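Condensin complex subunit 3 (PDB 5OQR) serves as a regulatory subunit of condensin, the complex required to convert interphase chromatin into condensed, mitotic-like chromosomes. Local coordinates at residues M249-W254 with D287-S292; G217-L222 with I255-N260. All blocks are in the same frame, centred on the assembly; numbering follows the deposited sequence.

Interaction 1: M249-W254 with D287-S292; sequences MLAYQW and DVRVDS
Ala251 and Tyr252, on helix 240-257, meet Val288 and Arg289 at the C-terminal end of helix 275-288, a helix-to-helix contact within the all-helical HEAT-repeat solenoid; residues 249-254 belong to HEAT 5. The tight part centres on the buried Ala251. Its methyl points at the other helix, where CB lies 3.8 Å from Val288 CG1, and the two backbones come nearest at this pair. Val288 CG1, anti to the backbone N (chi1 180°), touches both that methyl and the Tyr252 ring, whose CE2 is 3.5 Å from it. Phe285, one turn before Val288, adds apolar contact to Ala251 and Leu250.

Toward solvent the contact changes character. Tyr252 is exposed, and its ring runs nearly parallel to the Arg289 guanidinium, the planes 3° apart, but offset, with the CE1 edge over one guanidinium face. Tyr252 CE1 is 3.8 Å from Arg289 NE, while the aliphatic part of the arginine meets the ring obliquely, Arg289 CD standing 3.5 Å from Tyr252 OH. Bends at the second and third torsions of the arginine chain fold the guanidinium back toward helix 240-257. A widened, pi-type turn spans 249-254, and Met249 O accepts from both Gln253 N and Trp254 N. Arg289 is the first residue to leave helical geometry after helix 275-288, and its side chain supplies the polar link: NH1 donates to Ala251 O at 2.8 Å, the oxygen lying in the guanidinium plane and the donor almost straight ahead of the carbonyl, though the bond is bent at the hydrogen (133°).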
# COMPACT_ATOMS: atom_id res chain seq x y z
N MET A 249 4.25 -19.41 0.34
CA MET A 249 5.01 -19.53 1.58
C MET A 249 4.09 -19.90 2.74
O MET A 249 4.47 -20.67 3.62
CB MET A 249 5.74 -18.22 1.87
CG MET A 249 6.38 -18.14 3.25
SD MET A 249 6.77 -16.44 3.71
CE MET A 249 5.13 -15.75 3.89
N LEU A 250 2.89 -19.33 2.76
CA LEU A 250 1.94 -19.60 3.83
C LEU A 250 1.36 -21.00 3.70
O LEU A 250 1.15 -21.69 4.71
CB LEU A 250 0.84 -18.54 3.80
CG LEU A 250 -0.29 -18.54 4.84
CD1 LEU A 250 -1.45 -19.41 4.38
CD2 LEU A 250 0.21 -18.97 6.21
N ALA A 251 1.12 -21.46 2.47
CA ALA A 251 0.38 -22.68 2.24
C ALA A 251 1.26 -23.92 2.10
O ALA A 251 0.72 -25.03 2.06
CB ALA A 251 -0.48 -22.54 0.98
N TYR A 252 2.58 -23.78 2.01
CA TYR A 252 3.43 -24.94 1.80
C TYR A 252 4.59 -25.00 2.79
O TYR A 252 5.03 -26.09 3.16
CB TYR A 252 3.97 -24.95 0.37
CG TYR A 252 2.96 -25.43 -0.66
CD1 TYR A 252 2.51 -26.74 -0.64
CD2 TYR A 252 2.47 -24.58 -1.63
CE1 TYR A 252 1.59 -27.19 -1.57
CE2 TYR A 252 1.56 -25.02 -2.57
CZ TYR A 252 1.12 -26.32 -2.53
OH TYR A 252 0.20 -26.76 -3.46
N GLN A 253 5.10 -23.85 3.22
CA GLN A 253 6.17 -23.83 4.21
C GLN A 253 5.62 -23.67 5.63
O GLN A 253 5.86 -24.52 6.50
CB GLN A 253 7.16 -22.72 3.91
CG GLN A 253 8.41 -22.77 4.79
CD GLN A 253 9.06 -21.42 4.97
OE1 GLN A 253 9.01 -20.56 4.09
NE2 GLN A 253 9.66 -21.21 6.14
N TRP A 254 4.88 -22.59 5.88
CA TRP A 254 4.42 -22.31 7.23
C TRP A 254 3.48 -23.40 7.73
O TRP A 254 3.55 -23.80 8.90
CB TRP A 254 3.73 -20.95 7.27
CG TRP A 254 4.70 -19.81 7.18
CD1 TRP A 254 5.97 -19.86 6.68
CD2 TRP A 254 4.49 -18.46 7.61
NE1 TRP A 254 6.56 -18.62 6.76
CE2 TRP A 254 5.67 -17.75 7.33
CE3 TRP A 254 3.42 -17.79 8.20
CZ2 TRP A 254 5.81 -16.39 7.62
CZ3 TRP A 254 3.56 -16.44 8.48
CH2 TRP A 254 4.74 -15.76 8.20
N ASP A 287 -7.26 -21.00 -1.51
CA ASP A 287 -7.10 -20.73 -2.93
C ASP A 287 -5.93 -21.52 -3.50
O ASP A 287 -5.98 -21.99 -4.64
CB ASP A 287 -6.89 -19.23 -3.16
CG ASP A 287 -8.19 -18.45 -3.13
OD1 ASP A 287 -9.25 -19.02 -3.47
OD2 ASP A 287 -8.16 -17.25 -2.76
N VAL A 288 -4.87 -21.70 -2.70
CA VAL A 288 -3.73 -22.49 -3.12
C VAL A 288 -4.02 -23.98 -2.97
O VAL A 288 -3.63 -24.79 -3.82
CB VAL A 288 -2.48 -22.08 -2.32
CG1 VAL A 288 -1.27 -22.90 -2.73
CG2 VAL A 288 -2.20 -20.59 -2.50
N ARG A 289 -4.68 -24.37 -1.89
CA ARG A 289 -4.92 -25.77 -1.55
C ARG A 289 -6.42 -26.02 -1.54
O ARG A 289 -7.01 -26.28 -0.49
CB ARG A 289 -4.28 -26.11 -0.18
CG ARG A 289 -2.86 -25.60 0.02
CD ARG A 289 -1.82 -26.49 -0.64
NE ARG A 289 -1.87 -27.86 -0.13
CZ ARG A 289 -1.22 -28.30 0.94
NH1 ARG A 289 -0.46 -27.48 1.65
NH2 ARG A 289 -1.34 -29.56 1.31
N VAL A 290 -7.04 -25.96 -2.72
CA VAL A 290 -8.48 -26.19 -2.81
C VAL A 290 -8.83 -27.61 -2.38
O VAL A 290 -9.93 -27.86 -1.88
CB VAL A 290 -8.99 -25.89 -4.23
CG1 VAL A 290 -10.49 -26.11 -4.32
CG2 VAL A 290 -8.64 -24.47 -4.64
N ASP A 291 -7.92 -28.56 -2.59
CA ASP A 291 -8.19 -29.94 -2.22
C ASP A 291 -8.51 -30.07 -0.74
O ASP A 291 -9.35 -30.88 -0.34
CB ASP A 291 -7.00 -30.82 -2.58
CG ASP A 291 -5.69 -30.30 -2.01
OD1 ASP A 291 -5.46 -29.08 -2.07
OD2 ASP A 291 -4.90 -31.12 -1.49
N SER A 292 -7.86 -29.26 0.10
CA SER A 292 -8.06 -29.36 1.54
C SER A 292 -9.43 -28.87 1.96
O SER A 292 -9.97 -29.32 2.97
CB SER A 292 -6.97 -28.58 2.27
OG SER A 292 -5.69 -29.12 2.02

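Interaction 2: G217-L222 with I255-N260; sequences GDFRYL and IENADN
A Schellman motif closes helix 240-257 here, and the loop that joins helices 202-212 and 224-235 packs against this helix end. Asn257 carries most of the contact. Its CB meets the edge of the Phe219 ring, 3.5 Å from CD2, with ring and amide nearly coplanar, and lies 3.2 Å from Asp218 OD1. Asn257 OD1 accepts a weak hydrogen bond from Phe219 N (3.5 Å).

Asp218 CG stands opposite the backbone N (chi1 -164°), bringing the carboxylate beside Asn257 and Arg220. Within the loop, Asp218 OD1 takes the backbone N-H of Arg220 at 2.9 Å in a nearly straight bond that arrives from above the carboxylate plane, forming an Asx turn. Asp218 OD2 uses its syn lone pair for Arg220 NH1, a 3.1 Å salt bridge that holds the guanidinium near the helix end. There one guanidinium face covers Asn257 O, and NH2 makes a long ion pair with Asp259 OD2 (3.9 Å). The positive charge would probably suit the carbonyl-rich C-terminus. On the helix side, Asp259, at positive phi, is the C-prime residue: its N bonds to Glu256 O, and Asn260 N reaches Ile255 O at 2.8 Å, the paired bonds characteristic of a Schellman helix end.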
# COMPACT_ATOMS: atom_id res chain seq x y z
N GLY A 217 14.32 -21.20 9.03
CA GLY A 217 13.77 -22.55 9.09
C GLY A 217 12.30 -22.56 9.47
O GLY A 217 11.48 -23.22 8.83
N ASP A 218 11.95 -21.82 10.52
CA ASP A 218 10.61 -21.87 11.10
C ASP A 218 10.04 -20.47 11.21
O ASP A 218 10.75 -19.53 11.56
CB ASP A 218 10.64 -22.54 12.48
CG ASP A 218 9.27 -22.97 12.94
OD1 ASP A 218 8.28 -22.37 12.49
OD2 ASP A 218 9.19 -23.90 13.77
N PHE A 219 8.74 -20.34 10.92
CA PHE A 219 8.08 -19.05 11.04
C PHE A 219 7.84 -18.65 12.49
O PHE A 219 7.60 -17.48 12.76
CB PHE A 219 6.75 -19.07 10.28
CG PHE A 219 5.63 -19.76 11.00
CD1 PHE A 219 4.55 -19.04 11.49
CD2 PHE A 219 5.66 -21.13 11.21
CE1 PHE A 219 3.52 -19.67 12.16
CE2 PHE A 219 4.63 -21.76 11.88
CZ PHE A 219 3.57 -21.04 12.35
N ARG A 220 7.92 -19.61 13.42
CA ARG A 220 7.79 -19.27 14.84
C ARG A 220 8.94 -18.42 15.34
O ARG A 220 8.78 -17.72 16.35
CB ARG A 220 7.70 -20.55 15.67
CG ARG A 220 6.46 -21.39 15.44
CD ARG A 220 6.83 -22.85 15.29
NE ARG A 220 5.73 -23.76 15.58
CZ ARG A 220 5.84 -25.08 15.50
NH1 ARG A 220 6.98 -25.64 15.12
NH2 ARG A 220 4.80 -25.86 15.78
N TYR A 221 10.10 -18.46 14.68
CA TYR A 221 11.21 -17.61 15.07
C TYR A 221 10.79 -16.15 15.11
O TYR A 221 11.34 -15.36 15.89
CB TYR A 221 12.39 -17.77 14.11
CG TYR A 221 12.98 -19.16 14.03
CD1 TYR A 221 13.94 -19.47 13.08
CD2 TYR A 221 12.59 -20.17 14.91
CE1 TYR A 221 14.49 -20.73 13.00
CE2 TYR A 221 13.13 -21.43 14.84
CZ TYR A 221 14.08 -21.71 13.88
OH TYR A 221 14.63 -22.97 13.80
N LEU A 222 9.83 -15.77 14.28
CA LEU A 222 9.37 -14.39 14.22
C LEU A 222 8.42 -14.09 15.37
O LEU A 222 7.72 -14.97 15.88
CB LEU A 222 8.66 -14.12 12.90
CG LEU A 222 9.42 -14.50 11.63
CD1 LEU A 222 8.58 -14.18 10.41
CD2 LEU A 222 10.76 -13.78 11.56
N ILE A 255 2.60 -23.90 6.87
CA ILE A 255 1.74 -25.01 7.25
C ILE A 255 2.59 -26.21 7.66
O ILE A 255 2.17 -27.02 8.50
CB ILE A 255 0.78 -25.36 6.10
CG1 ILE A 255 -0.20 -26.46 6.52
CG2 ILE A 255 1.55 -25.83 4.88
CD1 ILE A 255 -1.03 -26.13 7.75
N GLU A 256 3.78 -26.35 7.08
CA GLU A 256 4.66 -27.46 7.43
C GLU A 256 5.19 -27.31 8.84
O GLU A 256 5.22 -28.27 9.61
CB GLU A 256 5.81 -27.55 6.42
CG GLU A 256 6.31 -28.95 6.15
CD GLU A 256 5.27 -29.81 5.46
OE1 GLU A 256 4.79 -30.79 6.08
OE2 GLU A 256 4.92 -29.50 4.30
N ASN A 257 5.63 -26.10 9.20
CA ASN A 257 6.11 -25.86 10.56
C ASN A 257 5.03 -26.08 11.60
O ASN A 257 5.35 -26.31 12.77
CB ASN A 257 6.65 -24.43 10.68
CG ASN A 257 7.70 -24.11 9.62
OD1 ASN A 257 7.69 -23.03 9.03
ND2 ASN A 257 8.60 -25.05 9.38
N ALA A 258 3.75 -26.01 11.20
CA ALA A 258 2.63 -26.25 12.10
C ALA A 258 2.11 -27.68 12.01
O ALA A 258 0.94 -27.93 12.31
CB ALA A 258 1.51 -25.25 11.82
N ASP A 259 2.96 -28.61 11.60
CA ASP A 259 2.61 -30.03 11.55
C ASP A 259 1.44 -30.29 10.60
O ASP A 259 0.65 -31.21 10.82
CB ASP A 259 2.28 -30.56 12.95
CG ASP A 259 3.24 -30.03 14.00
OD1 ASP A 259 4.35 -30.59 14.13
OD2 ASP A 259 2.88 -29.07 14.71
N ASN A 260 1.32 -29.48 9.55
CA ASN A 260 0.24 -29.61 8.58
C ASN A 260 -1.13 -29.53 9.26
O ASN A 260 -2.09 -30.16 8.81
CB ASN A 260 0.36 -30.90 7.78
CG ASN A 260 1.58 -30.91 6.87
OD1 ASN A 260 1.93 -29.89 6.28
ND2 ASN A 260 2.23 -32.06 6.77

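How the interactions relate
Both interactions use helix 240-257 at successive levels: interaction 1 sets the turn and a half just before its final residues against helix 275-288, interaction 2 its C-terminal end against the loop before helix 224-235. Their centres lie 13 Å apart, and the segments alternate along the chain. Each is partly buried. Interaction 1 has an apolar centre and one arginine-to-carbonyl hydrogen bond, whereas interaction 2 relies more on polar groups, with an Asx turn and a salt-bridge network around the helix end. They join through the stacked rings of Trp254 and Phe219, through Trp254 CE2 packing 3.4 Å from Phe219 CB, and through Arg289, which also packs on Ile255.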